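Local coordinates for protein seryl-tRNA synthetase, cytoplasmic (PDB 3QO8) that catalyses the two-step attachment of serine to tRNA(Ser), first activating serine with ATP to seryl-adenylate and then transferring it to the acceptor end of the tRNA, at residues 244-255 with 269-279; 346-355 with 366-377. All blocks are in the same frame, centred on the assembly; numbering follows the deposited sequence.

Contact 1: 244-255 with 269-279. With SSA (5'-O-(N-(L-seryl)-sulfamoyl)adenosine), chain B.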
loop_
_atom_site.group_PDB
_atom_site.type_symbol
_atom_site.label_atom_id
_atom_site.label_comp_id
_atom_site.label_asym_id
_atom_site.label_seq_id
_atom_site.Cartn_x
_atom_site.Cartn_y
_atom_site.Cartn_z
ATOM N N ILE A 244 -7.526 0.135 2.107
ATOM C CA ILE A 244 -8.628 0.648 1.299
ATOM C C ILE A 244 -8.749 -0.088 -0.031
ATOM O O ILE A 244 -7.747 -0.537 -0.578
ATOM C CB ILE A 244 -8.491 2.172 1.046
ATOM C CG1 ILE A 244 -7.312 2.479 0.109
ATOM C CG2 ILE A 244 -8.382 2.932 2.410
ATOM C CD1 ILE A 244 -7.155 3.974 -0.254
ATOM N N ALA A 245 -9.985 -0.219 -0.529
ATOM C CA ALA A 245 -10.261 -0.803 -1.837
ATOM C C ALA A 245 -10.248 0.266 -2.920
ATOM O O ALA A 245 -10.145 -0.039 -4.109
ATOM C CB ALA A 245 -11.640 -1.530 -1.816
ATOM N N THR A 246 -10.346 1.527 -2.506
ATOM C CA THR A 246 -10.440 2.644 -3.444
ATOM C C THR A 246 -10.291 3.927 -2.647
ATOM O O THR A 246 -10.722 3.987 -1.495
ATOM C CB THR A 246 -11.823 2.659 -4.199
ATOM O OG1 THR A 246 -12.077 3.970 -4.716
ATOM C CG2 THR A 246 -12.962 2.288 -3.259
ATOM N N SER A 247 -9.680 4.948 -3.245
ATOM C CA SER A 247 -9.536 6.224 -2.546
ATOM C C SER A 247 -10.884 6.864 -2.213
ATOM O O SER A 247 -10.960 7.783 -1.394
ATOM C CB SER A 247 -8.612 7.200 -3.296
ATOM O OG SER A 247 -9.121 7.529 -4.586
ATOM N N GLU A 248 -11.941 6.369 -2.857
ATOM C CA GLU A 248 -13.303 6.787 -2.546
ATOM C C GLU A 248 -13.548 6.701 -1.043
ATOM O O GLU A 248 -14.160 7.580 -0.442
ATOM C CB GLU A 248 -14.316 5.898 -3.279
ATOM C CG GLU A 248 -15.771 6.246 -3.001
ATOM C CD GLU A 248 -16.744 5.088 -3.269
ATOM O OE1 GLU A 248 -16.485 4.234 -4.159
ATOM O OE2 GLU A 248 -17.779 5.036 -2.566
ATOM N N GLN A 249 -13.064 5.627 -0.438
ATOM C CA GLN A 249 -13.322 5.370 0.972
ATOM C C GLN A 249 -12.754 6.456 1.901
ATOM O O GLN A 249 -13.515 7.115 2.614
ATOM C CB GLN A 249 -12.888 3.953 1.345
ATOM C CG GLN A 249 -13.886 2.916 0.823
ATOM C CD GLN A 249 -13.285 1.528 0.616
ATOM O OE1 GLN A 249 -12.070 1.340 0.659
ATOM N NE2 GLN A 249 -14.150 0.548 0.385
ATOM N N PRO A 250 -11.424 6.672 1.880
ATOM C CA PRO A 250 -10.915 7.712 2.792
ATOM C C PRO A 250 -11.315 9.135 2.366
ATOM O O PRO A 250 -11.551 9.990 3.213
ATOM C CB PRO A 250 -9.379 7.524 2.748
ATOM C CG PRO A 250 -9.094 6.821 1.428
ATOM C CD PRO A 250 -10.349 5.945 1.179
ATOM N N ILE A 251 -11.415 9.383 1.069
ATOM C CA ILE A 251 -11.763 10.719 0.612
ATOM C C ILE A 251 -13.222 11.049 0.952
ATOM O O ILE A 251 -13.557 12.194 1.240
ATOM C CB ILE A 251 -11.454 10.897 -0.899
ATOM C CG1 ILE A 251 -9.941 10.759 -1.129
ATOM C CG2 ILE A 251 -12.002 12.247 -1.401
ATOM C CD1 ILE A 251 -9.468 10.863 -2.599
ATOM N N SER A 252 -14.099 10.047 0.942
ATOM C CA SER A 252 -15.484 10.298 1.331
ATOM C C SER A 252 -15.535 10.737 2.800
ATOM O O SER A 252 -16.394 11.524 3.192
ATOM C CB SER A 252 -16.381 9.070 1.098
ATOM O OG SER A 252 -16.128 8.052 2.056
ATOM N N ALA A 253 -14.600 10.239 3.609
ATOM C CA ALA A 253 -14.574 10.594 5.030
ATOM C C ALA A 253 -13.777 11.869 5.306
ATOM O O ALA A 253 -13.726 12.329 6.441
ATOM C CB ALA A 253 -14.014 9.450 5.853
ATOM N N TYR A 254 -13.150 12.420 4.270
ATOM C CA TYR A 254 -12.295 13.608 4.399
ATOM C C TYR A 254 -13.034 14.762 5.089
ATOM O O TYR A 254 -12.491 15.405 5.989
ATOM C CB TYR A 254 -11.809 14.034 3.011
ATOM C CG TYR A 254 -10.713 15.089 2.961
ATOM C CD1 TYR A 254 -9.398 14.777 3.302
ATOM C CD2 TYR A 254 -10.985 16.376 2.523
ATOM C CE1 TYR A 254 -8.387 15.725 3.226
ATOM C CE2 TYR A 254 -9.982 17.337 2.445
ATOM C CZ TYR A 254 -8.685 16.999 2.794
ATOM O OH TYR A 254 -7.698 17.950 2.726
ATOM N N HIS A 255 -14.269 15.022 4.667
ATOM C CA HIS A 255 -15.059 16.118 5.238
ATOM C C HIS A 255 -16.096 15.646 6.252
ATOM O O HIS A 255 -17.037 16.380 6.555
ATOM C CB HIS A 255 -15.759 16.922 4.135
ATOM C CG HIS A 255 -14.823 17.703 3.273
ATOM N ND1 HIS A 255 -14.100 18.778 3.746
ATOM C CD2 HIS A 255 -14.490 17.571 1.966
ATOM C CE1 HIS A 255 -13.351 19.264 2.772
ATOM N NE2 HIS A 255 -13.571 18.552 1.682
ATOM N N VAL A 269 -17.140 20.799 -4.413
ATOM C CA VAL A 269 -15.738 20.525 -4.125
ATOM C C VAL A 269 -15.353 19.264 -4.900
ATOM O O VAL A 269 -16.006 18.233 -4.761
ATOM C CB VAL A 269 -15.517 20.296 -2.622
ATOM C CG1 VAL A 269 -14.183 19.653 -2.374
ATOM C CG2 VAL A 269 -15.647 21.612 -1.847
ATOM N N ARG A 270 -14.316 19.353 -5.719
ATOM C CA ARG A 270 -13.932 18.240 -6.577
ATOM C C ARG A 270 -12.509 17.773 -6.272
ATOM O O ARG A 270 -11.577 18.571 -6.313
ATOM C CB ARG A 270 -14.034 18.669 -8.038
ATOM C CG ARG A 270 -15.438 19.202 -8.438
ATOM C CD ARG A 270 -15.528 19.411 -9.945
ATOM N NE ARG A 270 -16.891 19.704 -10.404
ATOM C CZ ARG A 270 -17.285 20.881 -10.877
ATOM N NH1 ARG A 270 -16.415 21.880 -10.964
ATOM N NH2 ARG A 270 -18.540 21.055 -11.285
ATOM N N TYR A 271 -12.352 16.486 -5.965
ATOM C CA TYR A 271 -11.031 15.918 -5.679
ATOM C C TYR A 271 -10.589 14.925 -6.762
ATOM O O TYR A 271 -11.365 14.072 -7.192
ATOM C CB TYR A 271 -11.014 15.218 -4.325
ATOM C CG TYR A 271 -11.205 16.173 -3.176
ATOM C CD1 TYR A 271 -10.243 17.141 -2.888
ATOM C CD2 TYR A 271 -12.349 16.135 -2.399
ATOM C CE1 TYR A 271 -10.420 18.051 -1.830
ATOM C CE2 TYR A 271 -12.531 17.028 -1.349
ATOM C CZ TYR A 271 -11.563 17.978 -1.071
ATOM O OH TYR A 271 -11.756 18.863 -0.032
ATOM N N ALA A 272 -9.345 15.074 -7.198
ATOM C CA ALA A 272 -8.673 14.086 -8.018
ATOM C C ALA A 272 -7.906 13.183 -7.057
ATOM O O ALA A 272 -6.760 13.475 -6.681
ATOM C CB ALA A 272 -7.735 14.776 -8.991
ATOM N N GLY A 273 -8.554 12.099 -6.639
ATOM C CA GLY A 273 -7.982 11.211 -5.645
ATOM C C GLY A 273 -6.949 10.298 -6.262
ATOM O O GLY A 273 -7.119 9.848 -7.380
ATOM N N TYR A 274 -5.869 10.035 -5.540
ATOM C CA TYR A 274 -4.885 9.063 -5.998
ATOM C C TYR A 274 -4.474 8.170 -4.843
ATOM O O TYR A 274 -4.162 8.656 -3.745
ATOM C CB TYR A 274 -3.641 9.746 -6.594
ATOM C CG TYR A 274 -2.475 8.783 -6.691
ATOM C CD1 TYR A 274 -2.569 7.635 -7.479
ATOM C CD2 TYR A 274 -1.315 8.979 -5.963
ATOM C CE1 TYR A 274 -1.537 6.728 -7.554
ATOM C CE2 TYR A 274 -0.252 8.068 -6.050
ATOM C CZ TYR A 274 -0.377 6.944 -6.844
ATOM O OH TYR A 274 0.644 6.020 -6.947
ATOM N N SER A 275 -4.475 6.865 -5.082
ATOM C CA SER A 275 -3.982 5.936 -4.078
ATOM C C SER A 275 -3.743 4.607 -4.750
ATOM O O SER A 275 -4.252 4.360 -5.846
ATOM C CB SER A 275 -5.023 5.749 -2.970
ATOM O OG SER A 275 -6.127 4.966 -3.447
ATOM N N SER A 276 -2.980 3.747 -4.095
ATOM C CA SER A 276 -3.070 2.325 -4.384
ATOM C C SER A 276 -4.372 1.794 -3.773
ATOM O O SER A 276 -4.947 2.425 -2.873
ATOM C CB SER A 276 -1.856 1.574 -3.845
ATOM O OG SER A 276 -0.729 1.865 -4.658
ATOM N N CYS A 277 -4.823 0.650 -4.283
ATOM C CA CYS A 277 -6.094 0.031 -3.914
ATOM C C CYS A 277 -5.855 -1.453 -3.738
ATOM O O CYS A 277 -5.129 -2.062 -4.522
ATOM C CB CYS A 277 -7.138 0.254 -5.021
ATOM S SG CYS A 277 -7.345 2.009 -5.458
ATOM N N PHE A 278 -6.474 -2.041 -2.719
ATOM C CA PHE A 278 -6.209 -3.441 -2.375
ATOM C C PHE A 278 -7.517 -4.200 -2.258
ATOM O O PHE A 278 -8.420 -3.774 -1.535
ATOM C CB PHE A 278 -5.410 -3.507 -1.060
ATOM C CG PHE A 278 -4.144 -2.694 -1.104
ATOM C CD1 PHE A 278 -2.956 -3.259 -1.543
ATOM C CD2 PHE A 278 -4.161 -1.346 -0.763
ATOM C CE1 PHE A 278 -1.792 -2.489 -1.622
ATOM C CE2 PHE A 278 -3.011 -0.582 -0.841
ATOM C CZ PHE A 278 -1.827 -1.156 -1.259
ATOM N N ARG A 279 -7.626 -5.316 -2.981
ATOM C CA ARG A 279 -8.855 -6.082 -2.980
ATOM C C ARG A 279 -8.571 -7.576 -2.928
ATOM O O ARG A 279 -7.773 -8.085 -3.698
ATOM C CB ARG A 279 -9.675 -5.738 -4.221
ATOM C CG ARG A 279 -9.968 -4.257 -4.332
ATOM C CD ARG A 279 -10.951 -3.960 -5.447
ATOM N NE ARG A 279 -11.172 -2.524 -5.548
ATOM C CZ ARG A 279 -12.185 -1.963 -6.203
ATOM N NH1 ARG A 279 -13.098 -2.726 -6.819
ATOM N NH2 ARG A 279 -12.289 -0.635 -6.227
HETATM N N10 SSA B . -14.653 4.319 -6.220
HETATM C CA SSA B . -15.348 3.634 -7.308
HETATM C CB SSA B . -15.122 4.378 -8.624
HETATM O OG SSA B . -13.755 4.232 -9.058
HETATM C C9 SSA B . -14.864 2.217 -7.428
HETATM O O9 SSA B . -13.930 1.799 -6.755
HETATM N N8 SSA B . -15.505 1.455 -8.309
HETATM S S1 SSA B . -14.953 0.032 -8.797
HETATM O O1S SSA B . -15.019 -0.979 -7.781
HETATM O O2S SSA B . -15.706 -0.374 -9.937
HETATM O "O5'" SSA B . -13.492 0.181 -9.263
HETATM C "C5'" SSA B . -13.124 1.172 -10.208
HETATM C "C4'" SSA B . -12.245 0.537 -11.290
HETATM O "O4'" SSA B . -11.047 -0.051 -10.768
HETATM C "C3'" SSA B . -12.915 -0.594 -12.038
HETATM O "O3'" SSA B . -13.833 -0.065 -13.007
HETATM C "C2'" SSA B . -11.707 -1.288 -12.655
HETATM O "O2'" SSA B . -11.255 -0.569 -13.818
HETATM C "C1'" SSA B . -10.634 -1.148 -11.574
HETATM N N9 SSA B . -10.575 -2.372 -10.748
HETATM C C8 SSA B . -11.505 -2.811 -9.885
HETATM N N7 SSA B . -11.077 -3.972 -9.344
HETATM C C5 SSA B . -9.870 -4.242 -9.875
HETATM C C6 SSA B . -8.962 -5.268 -9.695
HETATM N N6 SSA B . -9.257 -6.261 -8.829
HETATM N N1 SSA B . -7.800 -5.256 -10.389
HETATM C C2 SSA B . -7.528 -4.263 -11.244
HETATM N N3 SSA B . -8.384 -3.251 -11.430
HETATM C C4 SSA B . -9.562 -3.233 -10.765
HETATM O O HOH W 1 -7.570 5.568 -5.729
#

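Contact 2: 346-355 with 366-377. With MG (magnesium ion), chain C; SSA (5'-O-(N-(L-seryl)-sulfamoyl)adenosine), chain B.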
loop_
_atom_site.group_PDB
_atom_site.type_symbol
_atom_site.label_atom_id
_atom_site.label_comp_id
_atom_site.label_asym_id
_atom_site.label_seq_id
_atom_site.Cartn_x
_atom_site.Cartn_y
_atom_site.Cartn_z
ATOM N N ASN A 346 -25.201 -0.610 -2.332
ATOM C CA ASN A 346 -26.147 0.098 -1.473
ATOM C C ASN A 346 -26.110 1.617 -1.616
ATOM O O ASN A 346 -27.140 2.275 -1.533
ATOM C CB ASN A 346 -25.912 -0.238 0.009
ATOM C CG ASN A 346 -26.235 -1.673 0.351
ATOM O OD1 ASN A 346 -26.815 -2.403 -0.447
ATOM N ND2 ASN A 346 -25.851 -2.090 1.553
ATOM N N ALA A 347 -24.923 2.184 -1.796
ATOM C CA ALA A 347 -24.803 3.638 -1.774
ATOM C C ALA A 347 -25.313 4.302 -3.053
ATOM O O ALA A 347 -25.763 5.443 -3.023
ATOM C CB ALA A 347 -23.343 4.070 -1.459
ATOM N N ALA A 348 -25.256 3.584 -4.175
ATOM C CA ALA A 348 -25.530 4.190 -5.473
ATOM C C ALA A 348 -27.021 4.296 -5.767
ATOM O O ALA A 348 -27.741 3.301 -5.693
ATOM C CB ALA A 348 -24.832 3.398 -6.583
ATOM N N ALA A 349 -27.478 5.505 -6.098
ATOM C CA ALA A 349 -28.830 5.699 -6.606
ATOM C C ALA A 349 -28.845 5.491 -8.123
ATOM O O ALA A 349 -29.875 5.147 -8.690
ATOM C CB ALA A 349 -29.357 7.090 -6.257
ATOM N N LYS A 350 -27.694 5.693 -8.761
ATOM C CA LYS A 350 -27.553 5.517 -10.208
ATOM C C LYS A 350 -26.089 5.279 -10.519
ATOM O O LYS A 350 -25.223 5.924 -9.917
ATOM C CB LYS A 350 -28.023 6.777 -10.939
ATOM C CG LYS A 350 -27.996 6.682 -12.467
ATOM C CD LYS A 350 -28.460 7.983 -13.101
ATOM C CE LYS A 350 -28.481 7.892 -14.627
ATOM N NZ LYS A 350 -29.499 6.928 -15.162
ATOM N N LYS A 351 -25.803 4.382 -11.462
ATOM C CA LYS A 351 -24.424 4.115 -11.850
ATOM C C LYS A 351 -24.261 3.915 -13.360
ATOM O O LYS A 351 -25.059 3.220 -13.990
ATOM C CB LYS A 351 -23.906 2.885 -11.112
ATOM C CG LYS A 351 -22.450 2.562 -11.387
ATOM C CD LYS A 351 -21.954 1.544 -10.391
ATOM C CE LYS A 351 -21.878 0.177 -11.016
ATOM N NZ LYS A 351 -21.583 -0.855 -9.996
ATOM N N TYR A 352 -23.233 4.539 -13.930
ATOM C CA TYR A 352 -22.837 4.311 -15.322
ATOM C C TYR A 352 -21.475 3.672 -15.308
ATOM O O TYR A 352 -20.605 4.104 -14.555
ATOM C CB TYR A 352 -22.687 5.625 -16.091
ATOM C CG TYR A 352 -23.948 6.229 -16.674
ATOM C CD1 TYR A 352 -25.201 5.690 -16.424
ATOM C CD2 TYR A 352 -23.872 7.356 -17.486
ATOM C CE1 TYR A 352 -26.338 6.265 -16.961
ATOM C CE2 TYR A 352 -24.994 7.933 -18.018
ATOM C CZ TYR A 352 -26.222 7.389 -17.759
ATOM O OH TYR A 352 -27.332 7.984 -18.310
ATOM N N ASP A 353 -21.263 2.674 -16.158
ATOM C CA ASP A 353 -19.921 2.153 -16.346
ATOM C C ASP A 353 -19.437 2.561 -17.735
ATOM O O ASP A 353 -20.221 2.615 -18.694
ATOM C CB ASP A 353 -19.892 0.623 -16.233
ATOM C CG ASP A 353 -19.952 0.129 -14.792
ATOM O OD1 ASP A 353 -20.143 0.949 -13.862
ATOM O OD2 ASP A 353 -19.824 -1.097 -14.597
ATOM N N LEU A 354 -18.154 2.880 -17.839
ATOM C CA LEU A 354 -17.527 3.021 -19.137
ATOM C C LEU A 354 -16.770 1.717 -19.321
ATOM O O LEU A 354 -15.969 1.323 -18.472
ATOM C CB LEU A 354 -16.587 4.237 -19.200
ATOM C CG LEU A 354 -15.938 4.515 -20.567
ATOM C CD1 LEU A 354 -15.694 6.001 -20.785
ATOM C CD2 LEU A 354 -14.648 3.728 -20.750
ATOM N N GLU A 355 -17.075 1.032 -20.411
ATOM C CA GLU A 355 -16.446 -0.233 -20.753
ATOM C C GLU A 355 -15.707 -0.036 -22.065
ATOM O O GLU A 355 -16.305 0.351 -23.075
ATOM C CB GLU A 355 -17.509 -1.331 -20.917
ATOM C CG GLU A 355 -18.481 -1.474 -19.733
ATOM C CD GLU A 355 -19.523 -2.555 -19.995
ATOM O OE1 GLU A 355 -19.894 -2.743 -21.172
ATOM O OE2 GLU A 355 -19.950 -3.228 -19.039
ATOM N N GLU A 366 -15.165 -3.421 -18.446
ATOM C CA GLU A 366 -15.307 -2.306 -17.524
ATOM C C GLU A 366 -13.965 -1.643 -17.149
ATOM O O GLU A 366 -13.056 -2.311 -16.668
ATOM C CB GLU A 366 -15.986 -2.809 -16.261
ATOM C CG GLU A 366 -16.103 -1.739 -15.184
ATOM C CD GLU A 366 -16.289 -2.331 -13.805
ATOM O OE1 GLU A 366 -16.739 -3.492 -13.702
ATOM O OE2 GLU A 366 -15.985 -1.631 -12.823
ATOM N N LEU A 367 -13.844 -0.334 -17.367
ATOM C CA LEU A 367 -12.677 0.432 -16.879
ATOM C C LEU A 367 -13.079 1.497 -15.856
ATOM O O LEU A 367 -12.238 2.019 -15.129
ATOM C CB LEU A 367 -11.962 1.152 -18.028
ATOM C CG LEU A 367 -11.269 0.304 -19.099
ATOM C CD1 LEU A 367 -10.370 1.195 -19.926
ATOM C CD2 LEU A 367 -10.458 -0.813 -18.473
ATOM N N VAL A 368 -14.360 1.849 -15.846
ATOM C CA VAL A 368 -14.844 2.965 -15.054
ATOM C C VAL A 368 -16.232 2.693 -14.497
ATOM O O VAL A 368 -17.108 2.213 -15.230
ATOM C CB VAL A 368 -14.906 4.265 -15.908
ATOM C CG1 VAL A 368 -15.700 5.355 -15.187
ATOM C CG2 VAL A 368 -13.504 4.754 -16.259
ATOM N N SER A 369 -16.429 2.989 -13.208
ATOM C CA SER A 369 -17.774 3.106 -12.646
ATOM C C SER A 369 -17.961 4.521 -12.127
ATOM O O SER A 369 -17.081 5.066 -11.465
ATOM C CB SER A 369 -18.008 2.124 -11.496
ATOM O OG SER A 369 -18.196 0.812 -11.984
ATOM N N CYS A 370 -19.121 5.096 -12.419
ATOM C CA CYS A 370 -19.459 6.459 -12.052
ATOM C C CYS A 370 -20.817 6.424 -11.348
ATOM O O CYS A 370 -21.809 5.996 -11.937
ATOM C CB CYS A 370 -19.539 7.323 -13.319
ATOM S SG CYS A 370 -20.041 9.079 -13.045
ATOM N N SER A 371 -20.856 6.859 -10.093
ATOM C CA SER A 371 -22.039 6.709 -9.255
ATOM C C SER A 371 -22.451 8.016 -8.606
ATOM O O SER A 371 -21.611 8.762 -8.127
ATOM C CB SER A 371 -21.766 5.703 -8.132
ATOM O OG SER A 371 -21.428 4.428 -8.648
ATOM N N ASN A 372 -23.754 8.277 -8.585
ATOM C CA ASN A 372 -24.325 9.297 -7.716
ATOM C C ASN A 372 -24.870 8.580 -6.491
ATOM O O ASN A 372 -25.786 7.755 -6.599
ATOM C CB ASN A 372 -25.448 10.066 -8.415
ATOM C CG ASN A 372 -25.938 11.259 -7.603
ATOM O OD1 ASN A 372 -25.573 11.428 -6.434
ATOM N ND2 ASN A 372 -26.774 12.090 -8.221
ATOM N N CYS A 373 -24.274 8.866 -5.337
ATOM C CA CYS A 373 -24.658 8.234 -4.079
ATOM C C CYS A 373 -25.541 9.176 -3.257
ATOM O O CYS A 373 -25.799 8.933 -2.075
ATOM C CB CYS A 373 -23.398 7.822 -3.283
ATOM S SG CYS A 373 -22.383 6.561 -4.169
ATOM N N THR A 374 -26.012 10.243 -3.900
ATOM C CA THR A 374 -26.792 11.286 -3.231
ATOM C C THR A 374 -26.276 11.534 -1.804
ATOM O O THR A 374 -25.076 11.779 -1.627
ATOM C CB THR A 374 -28.337 11.037 -3.306
ATOM O OG1 THR A 374 -28.689 9.824 -2.625
ATOM C CG2 THR A 374 -28.791 10.946 -4.760
ATOM N N ASP A 375 -27.142 11.476 -0.793
ATOM C CA ASP A 375 -26.685 11.751 0.578
ATOM C C ASP A 375 -26.619 10.517 1.470
ATOM O O ASP A 375 -26.694 10.632 2.688
ATOM C CB ASP A 375 -27.571 12.806 1.249
ATOM C CG ASP A 375 -29.047 12.414 1.254
ATOM O OD1 ASP A 375 -29.353 11.213 1.103
ATOM O OD2 ASP A 375 -29.899 13.312 1.419
ATOM N N TYR A 376 -26.484 9.342 0.867
ATOM C CA TYR A 376 -26.462 8.085 1.612
ATOM C C TYR A 376 -25.226 8.022 2.513
ATOM O O TYR A 376 -25.312 7.641 3.680
ATOM C CB TYR A 376 -26.445 6.922 0.620
ATOM C CG TYR A 376 -26.725 5.540 1.181
ATOM C CD1 TYR A 376 -28.031 5.097 1.361
ATOM C CD2 TYR A 376 -25.686 4.671 1.498
ATOM C CE1 TYR A 376 -28.297 3.831 1.848
ATOM C CE2 TYR A 376 -25.938 3.402 1.989
ATOM C CZ TYR A 376 -27.248 2.988 2.160
ATOM O OH TYR A 376 -27.521 1.725 2.628
ATOM N N GLN A 377 -24.073 8.400 1.968
ATOM C CA GLN A 377 -22.830 8.353 2.735
ATOM C C GLN A 377 -22.672 9.591 3.613
ATOM O O GLN A 377 -22.247 9.499 4.764
ATOM C CB GLN A 377 -21.628 8.205 1.802
ATOM C CG GLN A 377 -21.657 6.919 0.984
ATOM C CD GLN A 377 -20.877 7.051 -0.309
ATOM O OE1 GLN A 377 -21.028 8.033 -1.040
ATOM N NE2 GLN A 377 -20.020 6.076 -0.585
HETATM MG MG MG C . -17.595 -1.314 -11.042
HETATM N N10 SSA B . -14.653 4.319 -6.220
HETATM C CA SSA B . -15.348 3.634 -7.308
HETATM C CB SSA B . -15.122 4.378 -8.624
HETATM O OG SSA B . -13.755 4.232 -9.058
HETATM C C9 SSA B . -14.864 2.217 -7.428
HETATM O O9 SSA B . -13.930 1.799 -6.755
HETATM N N8 SSA B . -15.505 1.455 -8.309
HETATM S S1 SSA B . -14.953 0.032 -8.797
HETATM O O1S SSA B . -15.019 -0.979 -7.781
HETATM O O2S SSA B . -15.706 -0.374 -9.937
HETATM O "O5'" SSA B . -13.492 0.181 -9.263
HETATM C "C5'" SSA B . -13.124 1.172 -10.208
HETATM C "C4'" SSA B . -12.245 0.537 -11.290
HETATM O "O4'" SSA B . -11.047 -0.051 -10.768
HETATM C "C3'" SSA B . -12.915 -0.594 -12.038
HETATM O "O3'" SSA B . -13.833 -0.065 -13.007
HETATM C "C2'" SSA B . -11.707 -1.288 -12.655
HETATM O "O2'" SSA B . -11.255 -0.569 -13.818
HETATM C "C1'" SSA B . -10.634 -1.148 -11.574
HETATM N N9 SSA B . -10.575 -2.372 -10.748
HETATM C C8 SSA B . -11.505 -2.811 -9.885
HETATM N N7 SSA B . -11.077 -3.972 -9.344
HETATM C C5 SSA B . -9.870 -4.242 -9.875
HETATM C C6 SSA B . -8.962 -5.268 -9.695
HETATM N N6 SSA B . -9.257 -6.261 -8.829
HETATM N N1 SSA B . -7.800 -5.256 -10.389
HETATM C C2 SSA B . -7.528 -4.263 -11.244
HETATM N N3 SSA B . -8.384 -3.251 -11.430
HETATM C C4 SSA B . -9.562 -3.233 -10.765
HETATM O O HOH W 2 -19.445 -2.239 -12.230
HETATM O O HOH W 3 -18.992 -0.769 -8.920
HETATM O O HOH W 4 -17.485 -3.693 -10.224
#

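Contact 1: 244-255 with 269-279
R279 turns the side of its guanidinium to A245. NE and NH2 both bond A245 O, at 3.0 and 3.1 Å, from the same face of the carbonyl plane. The oxygen lies near the guanidinium plane, so the two bonds fix the group's rotation. NH1 is left to bond O1S of the seryl-sulfamoyl adenosine at 2.8 Å, and NH2 also donates to its O9. C8 of the adenine lies 3.4 Å above one guanidinium face, toward its rim. T246 OG1 is anti to the backbone N (chi1 159°), where it caps E248 N and accepts from the ligand amine N10. K300 also bonds OG1. In the conformer modelled here, E248 OE1 also accepts from N10, at 2.8 Å. S247 and S275 face each other, with a water bridging their hydroxyls. I251 sets CD1 3.4 Å from G273 CA. Y271 meets H255 rim to rim, its OH hydrogen-bonded to H255 NE2 at 2.5 Å. The Y254 ring lies obliquely to Y271, planes at 71°, with Y254 CE2 3.4 Å from Y271 OH. This is a class II synthetase active site. The carbonyl grip probably holds the positive guanidinium in place for the alpha-phosphate that the sulfamoyl group mimics.

Contact 2: 346-355 with 366-377
The Y376 ring has the carbonyl oxygen of N346 over the centre of one face, 3.7 Å above its plane. A347 meets the ring obliquely, and its CA comes to 3.5 Å from CD2 of Y376. CG of Y376 is anti to the backbone N (chi1 -167°), which turns the ring toward A347. Its hydroxyl bonds V108 O. The other flat groups are the carboxylates of D353 and E366, whose planes differ by 29°. S369 OG donates to D353 OD1 at 2.7 Å, from above the carboxylate plane.

The motif is an antiparallel beta hairpin of the class II catalytic sheet, strands 350-358 and 363-372. It has a classic beta bulge near each end of the strand pairing. A349 and K350 both face N372, and L367 and V368 both face L354. L354 O accepts from both L367 N and V368 N. N372 OD1 takes T374 N in an Asx turn, and a type II' turn follows from C373 to Y376.

K351, D353, E366, S369 and S371 share one face of the hairpin, where the magnesium ion sits. E366 OE2 and S369 OG bind the metal, with O2S of the seryl-sulfamoyl adenosine and three waters. The nearby carboxylates probably draw the cation in, and the cation would offset their mutual repulsion. D353 is second shell and also accepts from a metal-bound water. K351 bends at chi3 (103°) and donates to another metal-bound water. E366 OE2 also accepts from the ligand's O3' at 2.7 Å.

Overall arrangement
From the N terminus, the two-helix arm of the tRNA-binding domain comes first and the catalytic core follows. In the core, contact 1 closes a short loop, bringing strand 269-278 back against 244-255. The chain then continues through strand 297-307, helix 312-329 and strand 334-338 before contact 2 closes the 350-372 hairpin. The two loops lie in series, neither nesting nor crossing. Their centres are 14 Å apart, and both reach the same mixed sheet. Strands 297-307 and 399-404 lie between strand 269-278 and the hairpin. E248 of contact 1 and Q377 of contact 2 probably hydrogen-bond between them, and the seryl-sulfamoyl adenosine spans both.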